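Local coordinates for protein DNA polymerase III subunit beta (Helicobacter pylori 26695, PDB 4S3I) that encircles DNA as a ring-shaped sliding processivity factor, tethering DNA polymerases and other partner proteins to the template, at residues A21-K26 against L46-S51; P134-A139 against L170-T175; A144-Q149 against R179-Q184. All coordinates share one frame; numbering follows the deposited sequence.

Contact 1: A21-K26 against L46-S51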
loop_
_atom_site.group_PDB
_atom_site.type_symbol
_atom_site.label_atom_id
_atom_site.label_comp_id
_atom_site.label_asym_id
_atom_site.label_seq_id
_atom_site.Cartn_x
_atom_site.Cartn_y
_atom_site.Cartn_z
ATOM N N ALA A 21 15.986 8.695 0.880
ATOM C CA ALA A 21 15.563 9.224 -0.414
ATOM C C ALA A 21 16.709 9.814 -1.213
ATOM O O ALA A 21 16.560 10.114 -2.400
ATOM C CB ALA A 21 14.462 10.256 -0.235
ATOM N N PHE A 22 17.858 9.991 -0.565
ATOM C CA PHE A 22 18.996 10.638 -1.206
ATOM C C PHE A 22 20.088 9.647 -1.571
ATOM O O PHE A 22 21.197 10.045 -1.914
ATOM C CB PHE A 22 19.570 11.729 -0.304
ATOM C CG PHE A 22 18.576 12.794 0.047
ATOM C CD1 PHE A 22 18.554 13.997 -0.653
ATOM C CD2 PHE A 22 17.646 12.591 1.057
ATOM C CE1 PHE A 22 17.620 14.986 -0.337
ATOM C CE2 PHE A 22 16.705 13.580 1.375
ATOM C CZ PHE A 22 16.697 14.772 0.674
ATOM N N LEU A 23 19.765 8.361 -1.496
ATOM C CA LEU A 23 20.714 7.307 -1.841
ATOM C C LEU A 23 20.265 6.599 -3.105
ATOM O O LEU A 23 19.066 6.380 -3.308
ATOM C CB LEU A 23 20.785 6.279 -0.716
ATOM C CG LEU A 23 21.152 6.826 0.653
ATOM C CD1 LEU A 23 20.941 5.763 1.704
ATOM C CD2 LEU A 23 22.586 7.276 0.634
ATOM N N ASP A 24 21.219 6.230 -3.948
ATOM C CA ASP A 24 20.925 5.305 -5.020
ATOM C C ASP A 24 21.164 3.921 -4.438
ATOM O O ASP A 24 22.312 3.494 -4.299
ATOM C CB ASP A 24 21.832 5.581 -6.220
ATOM C CG ASP A 24 21.537 6.923 -6.870
ATOM O OD1 ASP A 24 20.354 7.333 -6.823
ATOM O OD2 ASP A 24 22.470 7.564 -7.413
ATOM N N LYS A 25 20.084 3.239 -4.072
ATOM C CA LYS A 25 20.182 2.069 -3.199
ATOM C C LYS A 25 20.445 0.728 -3.889
ATOM O O LYS A 25 20.832 -0.235 -3.226
ATOM C CB LYS A 25 18.949 1.970 -2.287
ATOM C CG LYS A 25 18.800 3.143 -1.313
ATOM C CD LYS A 25 17.492 3.095 -0.517
ATOM C CE LYS A 25 16.298 3.633 -1.316
ATOM N NZ LYS A 25 16.485 5.061 -1.742
ATOM N N LYS A 26 20.255 0.661 -5.205
ATOM C CA LYS A 26 20.252 -0.635 -5.901
ATOM C C LYS A 26 21.624 -1.269 -6.063
ATOM O O LYS A 26 21.761 -2.492 -5.989
ATOM C CB LYS A 26 19.528 -0.543 -7.249
ATOM C CG LYS A 26 18.012 -0.361 -7.072
ATOM C CD LYS A 26 17.277 -0.210 -8.396
ATOM C CE LYS A 26 15.786 -0.018 -8.156
ATOM N NZ LYS A 26 15.110 0.599 -9.327
ATOM N N LEU A 46 25.281 13.140 9.501
ATOM C CA LEU A 46 25.031 12.099 8.524
ATOM C C LEU A 46 24.633 12.820 7.245
ATOM O O LEU A 46 23.757 13.694 7.267
ATOM C CB LEU A 46 23.913 11.169 9.009
ATOM C CG LEU A 46 24.043 10.553 10.408
ATOM C CD1 LEU A 46 23.430 11.450 11.463
ATOM C CD2 LEU A 46 23.382 9.163 10.486
ATOM N N LYS A 47 25.297 12.513 6.136
ATOM C CA LYS A 47 24.917 13.173 4.891
ATOM C C LYS A 47 24.909 12.255 3.678
ATOM O O LYS A 47 25.736 11.350 3.557
ATOM C CB LYS A 47 25.754 14.428 4.630
ATOM C CG LYS A 47 27.194 14.190 4.273
ATOM C CD LYS A 47 27.820 15.504 3.810
ATOM C CE LYS A 47 29.318 15.371 3.547
ATOM N NZ LYS A 47 30.122 15.355 4.803
ATOM N N ALA A 48 23.940 12.494 2.800
ATOM C CA ALA A 48 23.802 11.761 1.546
ATOM C C ALA A 48 23.527 12.778 0.448
ATOM O O ALA A 48 22.536 13.514 0.513
ATOM C CB ALA A 48 22.667 10.773 1.645
ATOM N N SER A 49 24.398 12.828 -0.553
ATOM C CA SER A 49 24.275 13.831 -1.604
ATOM C C SER A 49 24.928 13.380 -2.903
ATOM O O SER A 49 25.772 12.477 -2.911
ATOM C CB SER A 49 24.909 15.150 -1.154
ATOM O OG SER A 49 26.325 15.078 -1.148
ATOM N N ASP A 50 24.529 14.015 -3.999
ATOM C CA ASP A 50 25.260 13.906 -5.251
ATOM C C ASP A 50 25.366 15.300 -5.847
ATOM O O ASP A 50 25.129 16.287 -5.150
ATOM C CB ASP A 50 24.595 12.916 -6.222
ATOM C CG ASP A 50 23.121 13.216 -6.468
ATOM O OD1 ASP A 50 22.763 14.396 -6.683
ATOM O OD2 ASP A 50 22.312 12.260 -6.454
ATOM N N SER A 51 25.703 15.386 -7.125
ATOM C CA SER A 51 25.809 16.678 -7.801
ATOM C C SER A 51 24.474 17.439 -7.833
ATOM O O SER A 51 24.453 18.670 -7.876
ATOM C CB SER A 51 26.329 16.482 -9.230
ATOM O OG SER A 51 25.431 15.672 -9.980
#

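Contact 2: P134-A139 against L170-T175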
loop_
_atom_site.group_PDB
_atom_site.type_symbol
_atom_site.label_atom_id
_atom_site.label_comp_id
_atom_site.label_asym_id
_atom_site.label_seq_id
_atom_site.Cartn_x
_atom_site.Cartn_y
_atom_site.Cartn_z
ATOM N N PRO A 134 3.584 28.065 7.733
ATOM C CA PRO A 134 3.541 26.950 6.778
ATOM C C PRO A 134 3.239 27.360 5.340
ATOM O O PRO A 134 3.110 26.480 4.491
ATOM C CB PRO A 134 2.386 26.076 7.300
ATOM C CG PRO A 134 2.167 26.513 8.727
ATOM C CD PRO A 134 2.521 27.968 8.751
ATOM N N PHE A 135 3.135 28.651 5.052
ATOM C CA PHE A 135 2.637 29.072 3.730
ATOM C C PHE A 135 3.411 28.533 2.507
ATOM O O PHE A 135 2.807 28.189 1.490
ATOM C CB PHE A 135 2.493 30.603 3.645
ATOM C CG PHE A 135 3.760 31.350 3.935
ATOM C CD1 PHE A 135 3.967 31.920 5.179
ATOM C CD2 PHE A 135 4.742 31.494 2.962
ATOM C CE1 PHE A 135 5.128 32.614 5.459
ATOM C CE2 PHE A 135 5.913 32.183 3.234
ATOM C CZ PHE A 135 6.104 32.745 4.489
ATOM N N LEU A 136 4.736 28.459 2.594
ATOM C CA LEU A 136 5.512 28.013 1.437
ATOM C C LEU A 136 5.301 26.527 1.149
ATOM O O LEU A 136 5.043 26.153 0.003
ATOM C CB LEU A 136 6.999 28.349 1.599
ATOM C CG LEU A 136 7.895 28.027 0.394
ATOM C CD1 LEU A 136 7.419 28.765 -0.854
ATOM C CD2 LEU A 136 9.353 28.393 0.700
ATOM N N VAL A 137 5.379 25.672 2.167
ATOM C CA VAL A 137 5.178 24.247 1.892
ATOM C C VAL A 137 3.709 23.953 1.571
ATOM O O VAL A 137 3.388 22.958 0.915
ATOM C CB VAL A 137 5.699 23.320 3.012
ATOM C CG1 VAL A 137 7.126 23.711 3.418
ATOM C CG2 VAL A 137 4.756 23.331 4.227
ATOM N N ASP A 138 2.820 24.815 2.052
ATOM C CA ASP A 138 1.406 24.699 1.714
ATOM C C ASP A 138 1.245 24.946 0.215
ATOM O O ASP A 138 0.578 24.191 -0.482
ATOM C CB ASP A 138 0.591 25.710 2.525
ATOM C CG ASP A 138 -0.915 25.510 2.367
ATOM O OD1 ASP A 138 -1.375 24.356 2.469
ATOM O OD2 ASP A 138 -1.641 26.504 2.138
ATOM N N ALA A 139 1.877 26.007 -0.277
ATOM C CA ALA A 139 1.884 26.296 -1.704
ATOM C C ALA A 139 2.491 25.134 -2.493
ATOM O O ALA A 139 1.960 24.731 -3.522
ATOM C CB ALA A 139 2.646 27.610 -1.982
ATOM N N LEU A 170 6.427 36.745 -3.114
ATOM C CA LEU A 170 6.968 35.552 -3.731
ATOM C C LEU A 170 5.819 34.861 -4.446
ATOM O O LEU A 170 4.795 34.534 -3.829
ATOM C CB LEU A 170 7.554 34.628 -2.666
ATOM C CG LEU A 170 7.883 33.196 -3.093
ATOM C CD1 LEU A 170 8.932 33.199 -4.204
ATOM C CD2 LEU A 170 8.376 32.403 -1.893
ATOM N N SER A 171 5.969 34.661 -5.752
ATOM C CA SER A 171 4.961 33.930 -6.509
ATOM C C SER A 171 5.431 32.502 -6.730
ATOM O O SER A 171 6.609 32.257 -7.019
ATOM C CB SER A 171 4.678 34.608 -7.849
ATOM O OG SER A 171 4.303 35.955 -7.660
ATOM N N VAL A 172 4.497 31.569 -6.595
ATOM C CA VAL A 172 4.783 30.146 -6.728
ATOM C C VAL A 172 3.845 29.612 -7.791
ATOM O O VAL A 172 2.628 29.802 -7.703
ATOM C CB VAL A 172 4.604 29.418 -5.388
ATOM C CG1 VAL A 172 4.969 27.968 -5.522
ATOM C CG2 VAL A 172 5.459 30.067 -4.296
ATOM N N VAL A 173 4.412 28.980 -8.821
ATOM C CA VAL A 173 3.658 28.579 -10.018
ATOM C C VAL A 173 4.064 27.194 -10.501
ATOM O O VAL A 173 5.262 26.880 -10.580
ATOM C CB VAL A 173 3.904 29.552 -11.193
ATOM C CG1 VAL A 173 2.969 29.249 -12.350
ATOM C CG2 VAL A 173 3.740 31.005 -10.752
ATOM N N GLY A 174 3.072 26.366 -10.824
ATOM C CA GLY A 174 3.331 25.109 -11.506
ATOM C C GLY A 174 2.414 25.020 -12.715
ATOM O O GLY A 174 1.291 25.528 -12.676
ATOM N N THR A 175 2.873 24.398 -13.794
ATOM C CA THR A 175 1.972 24.130 -14.918
ATOM C C THR A 175 2.404 22.911 -15.718
ATOM O O THR A 175 3.589 22.553 -15.716
ATOM C CB THR A 175 1.853 25.345 -15.860
ATOM O OG1 THR A 175 1.117 24.978 -17.034
ATOM C CG2 THR A 175 3.221 25.835 -16.275
#

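Contact 3: A144-Q149 against R179-Q184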
loop_
_atom_site.group_PDB
_atom_site.type_symbol
_atom_site.label_atom_id
_atom_site.label_comp_id
_atom_site.label_asym_id
_atom_site.label_seq_id
_atom_site.Cartn_x
_atom_site.Cartn_y
_atom_site.Cartn_z
ATOM N N ALA A 144 2.042 20.939 -6.407
ATOM C CA ALA A 144 2.763 19.736 -6.858
ATOM C C ALA A 144 2.010 18.839 -7.856
ATOM O O ALA A 144 2.607 18.389 -8.841
ATOM C CB ALA A 144 3.241 18.910 -5.659
ATOM N N PRO A 145 0.705 18.565 -7.609
ATOM C CA PRO A 145 0.038 17.614 -8.509
ATOM C C PRO A 145 -0.036 18.044 -9.968
ATOM O O PRO A 145 -0.247 17.189 -10.819
ATOM C CB PRO A 145 -1.379 17.529 -7.937
ATOM C CG PRO A 145 -1.232 17.865 -6.498
ATOM C CD PRO A 145 -0.142 18.890 -6.441
ATOM N N VAL A 146 0.108 19.329 -10.266
ATOM C CA VAL A 146 -0.016 19.750 -11.660
ATOM C C VAL A 146 1.301 19.591 -12.405
ATOM O O VAL A 146 1.333 19.622 -13.636
ATOM C CB VAL A 146 -0.546 21.190 -11.803
ATOM C CG1 VAL A 146 -1.772 21.400 -10.893
ATOM C CG2 VAL A 146 0.541 22.197 -11.474
ATOM N N ILE A 147 2.387 19.414 -11.653
ATOM C CA ILE A 147 3.722 19.422 -12.255
ATOM C C ILE A 147 4.154 18.037 -12.725
ATOM O O ILE A 147 4.135 17.076 -11.945
ATOM C CB ILE A 147 4.761 19.996 -11.277
ATOM C CG1 ILE A 147 4.432 21.454 -10.986
ATOM C CG2 ILE A 147 6.172 19.896 -11.842
ATOM C CD1 ILE A 147 5.227 22.045 -9.833
ATOM N N GLU A 148 4.518 17.945 -14.007
ATOM C CA GLU A 148 5.120 16.738 -14.569
ATOM C C GLU A 148 6.595 16.689 -14.182
ATOM O O GLU A 148 7.391 17.525 -14.618
ATOM C CB GLU A 148 5.007 16.725 -16.097
ATOM C CG GLU A 148 3.629 16.424 -16.658
ATOM C CD GLU A 148 3.599 16.502 -18.180
ATOM O OE1 GLU A 148 2.582 16.979 -18.728
ATOM O OE2 GLU A 148 4.588 16.083 -18.829
ATOM N N GLN A 149 6.951 15.710 -13.358
ATOM C CA GLN A 149 8.330 15.505 -12.933
ATOM C C GLN A 149 9.170 15.114 -14.132
ATOM O O GLN A 149 10.142 15.782 -14.484
ATOM C CB GLN A 149 8.371 14.385 -11.901
ATOM C CG GLN A 149 9.698 14.200 -11.205
ATOM C CD GLN A 149 9.534 13.514 -9.867
ATOM O OE1 GLN A 149 8.458 13.003 -9.548
ATOM N NE2 GLN A 149 10.594 13.507 -9.069
ATOM N N ARG A 179 -3.101 22.986 -17.585
ATOM C CA ARG A 179 -3.555 23.708 -16.409
ATOM C C ARG A 179 -2.364 24.380 -15.756
ATOM O O ARG A 179 -1.205 24.014 -16.001
ATOM C CB ARG A 179 -4.224 22.758 -15.425
ATOM C CG ARG A 179 -3.435 21.484 -15.236
ATOM C CD ARG A 179 -4.052 20.572 -14.225
ATOM N NE ARG A 179 -3.320 19.308 -14.145
ATOM C CZ ARG A 179 -3.483 18.426 -13.171
ATOM N NH1 ARG A 179 -4.355 18.676 -12.208
ATOM N NH2 ARG A 179 -2.783 17.299 -13.165
ATOM N N LEU A 180 -2.656 25.373 -14.934
ATOM C CA LEU A 180 -1.626 26.204 -14.342
ATOM C C LEU A 180 -2.149 26.594 -12.982
ATOM O O LEU A 180 -3.282 27.079 -12.864
ATOM C CB LEU A 180 -1.395 27.434 -15.220
ATOM C CG LEU A 180 -0.400 28.488 -14.744
ATOM C CD1 LEU A 180 0.448 28.960 -15.911
ATOM C CD2 LEU A 180 -1.146 29.653 -14.127
ATOM N N SER A 181 -1.351 26.336 -11.950
ATOM C CA SER A 181 -1.738 26.700 -10.594
ATOM C C SER A 181 -0.714 27.672 -10.072
ATOM O O SER A 181 0.497 27.514 -10.310
ATOM C CB SER A 181 -1.820 25.480 -9.682
ATOM O OG SER A 181 -2.922 24.674 -10.030
ATOM N N TYR A 182 -1.195 28.687 -9.365
ATOM C CA TYR A 182 -0.311 29.736 -8.884
ATOM C C TYR A 182 -0.774 30.286 -7.555
ATOM O O TYR A 182 -1.930 30.103 -7.156
ATOM C CB TYR A 182 -0.217 30.874 -9.902
ATOM C CG TYR A 182 -1.524 31.616 -10.106
ATOM C CD1 TYR A 182 -2.430 31.202 -11.075
ATOM C CD2 TYR A 182 -1.848 32.734 -9.338
ATOM C CE1 TYR A 182 -3.623 31.871 -11.275
ATOM C CE2 TYR A 182 -3.039 33.407 -9.528
ATOM C CZ TYR A 182 -3.923 32.967 -10.499
ATOM O OH TYR A 182 -5.112 33.628 -10.706
ATOM N N THR A 183 0.136 30.966 -6.872
ATOM C CA THR A 183 -0.237 31.714 -5.692
ATOM C C THR A 183 0.725 32.859 -5.558
ATOM O O THR A 183 1.871 32.800 -6.038
ATOM C CB THR A 183 -0.234 30.857 -4.420
ATOM O OG1 THR A 183 -0.784 31.611 -3.330
ATOM C CG2 THR A 183 1.185 30.412 -4.060
ATOM N N GLN A 184 0.254 33.921 -4.930
ATOM C CA GLN A 184 1.106 35.057 -4.673
ATOM C C GLN A 184 1.178 35.227 -3.160
ATOM O O GLN A 184 0.150 35.406 -2.496
ATOM C CB GLN A 184 0.568 36.305 -5.380
ATOM C CG GLN A 184 1.616 37.393 -5.593
ATOM C CD GLN A 184 1.301 38.289 -6.784
ATOM O OE1 GLN A 184 1.582 37.938 -7.933
ATOM N NE2 GLN A 184 0.714 39.452 -6.512
#

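Contact 1: A21-K26 against L46-S51
A48 turns its methyl group into the loop 21-26, where it is met by two neighbouring hydrophobic residues. The apolar part comes first: L23 brings one branch tip, CD2, to 3.6 Å from A48 CB, while F22 packs by the root of its side chain, F22 CB lying 3.8 Å from A48 CB. Alanine suits this place because its small side chain lets both residues come close to the strand backbone. The F22 ring leads away from the strand; with CG anti to the carbonyl carbon (chi1 -59°) it reaches I53 and L55 on the next strand. F22 CB also lies 3.6 Å from A48 O, a van der Waals contact only.

Charge enters farther out, at the exposed end. Carboxylate oxygens D24 OD2 and D50 OD2 stand 4.8 Å apart, and their like charges may disfavour closer approach. D50 OD1 accepts hydrogen bonds from D52 N, which closes an Asx turn, and from I53 N. That turn leads from strand 43-49 into strand 53-60. Such packing, a helix and its trailing loop laid against an antiparallel sheet, belongs to the domain fold of beta sliding DNA rings, here at the junction with the central domain, where F22 meets L212 of helix 203-212.

Contact 2: P134-A139 against L170-T175
L136 reaches from helix 135-143 to the strand with a single methyl, CD1, which touches two residues at once. It lies 3.9 Å from L170 CD2 and 4.2 Å from V172 CG2, and in both pairs the side chains cross at about a right angle. One turn further along the helix A139 takes over: its CB approaches V172 CG1 at 4.2 Å. The two branches of V172 are thus shared out, one to each helix residue. The branched valine suits a strand position facing two helix positions, and the small alanine lets the helix backbone come near where A139 and V172 have their CA atoms 7.0 Å apart.

L136 reaches so far because its CG stands anti to the backbone N (chi1 -175°), which swings the branched end of the side chain toward the strand. Around this first shell, M161 packs on both L136 and L170, and V172 meets F140 and I143 of the same helix. With this layer of side chains between them, the axes of the short segments lie 9.9 Å apart and run nearly parallel, at 17°, about the separation usual for a helix lying on a sheet. V172 is held in that sheet by backbone bonding to T183 of the next strand. All four touching residues are buried and apolar, so the contact depends on shape complementarity and on the exclusion of water rather than on directional bonds.

Contact 3: A144-Q149 against R179-Q184
R179 NE and NH1, in the guanidinium that lies over V146, are held by salt bridges to D176 OD2 and to E329 OE2 of helix 324-332 in the C-terminal domain. Held at two of its nitrogens, the flat group offers one face to the valine, with V146 CA 3.9 Å above its plane and offset toward the rim. V146 CG1 covers the same face, 4.0 Å from R179 NH1. Arginine suits the place because its long side chain carries several N-H donors, enough to meet two carboxylates while the flat face covers an apolar valine. It gets there through a chi1 of 45°, which folds CG between the backbone N and carbonyl carbon, followed by a straight run to NE that crosses V146 obliquely. P145 O comes within 3.5 Å of R179 NH2, but the angle is too poor for a hydrogen bond.

Strand 179-185 pairs with strand 368-371, and R179 therefore sits where the central and C-terminal domains are joined by a shared antiparallel sheet, the continuous outer layer familiar from sliding DNA rings of this family.

At S181 a small hydroxyl residue fits, its OG bonded to T369 OG1 while V146 CG1 rests 3.6 Å from S181 OG. V146 is presented by the 3-10 turn that follows helix 135-143, closed by I147 N donating to A144 O at 3.0 Å.

In the fold
Contact 1 closes in the N-terminal domain before the other two open in the central domain, its centre about 26 Å from that of contact 2 and about 27 Å from that of contact 3. Contacts 2 and 3 alternate along the chain, their centres about 9 Å apart: helix 135-143 and the turn after it lie in series over neighbouring antiparallel strands, 169-175 and 179-185, joined by backbone hydrogen bonds. Helix 203-212 is a common neighbour, touching segment 21-26 from one domain and segment 144-149 from the other. Contact 1 lies by the first domain junction and contact 3 by the second, so together they sample both joints of the arc this chain gives to the ring.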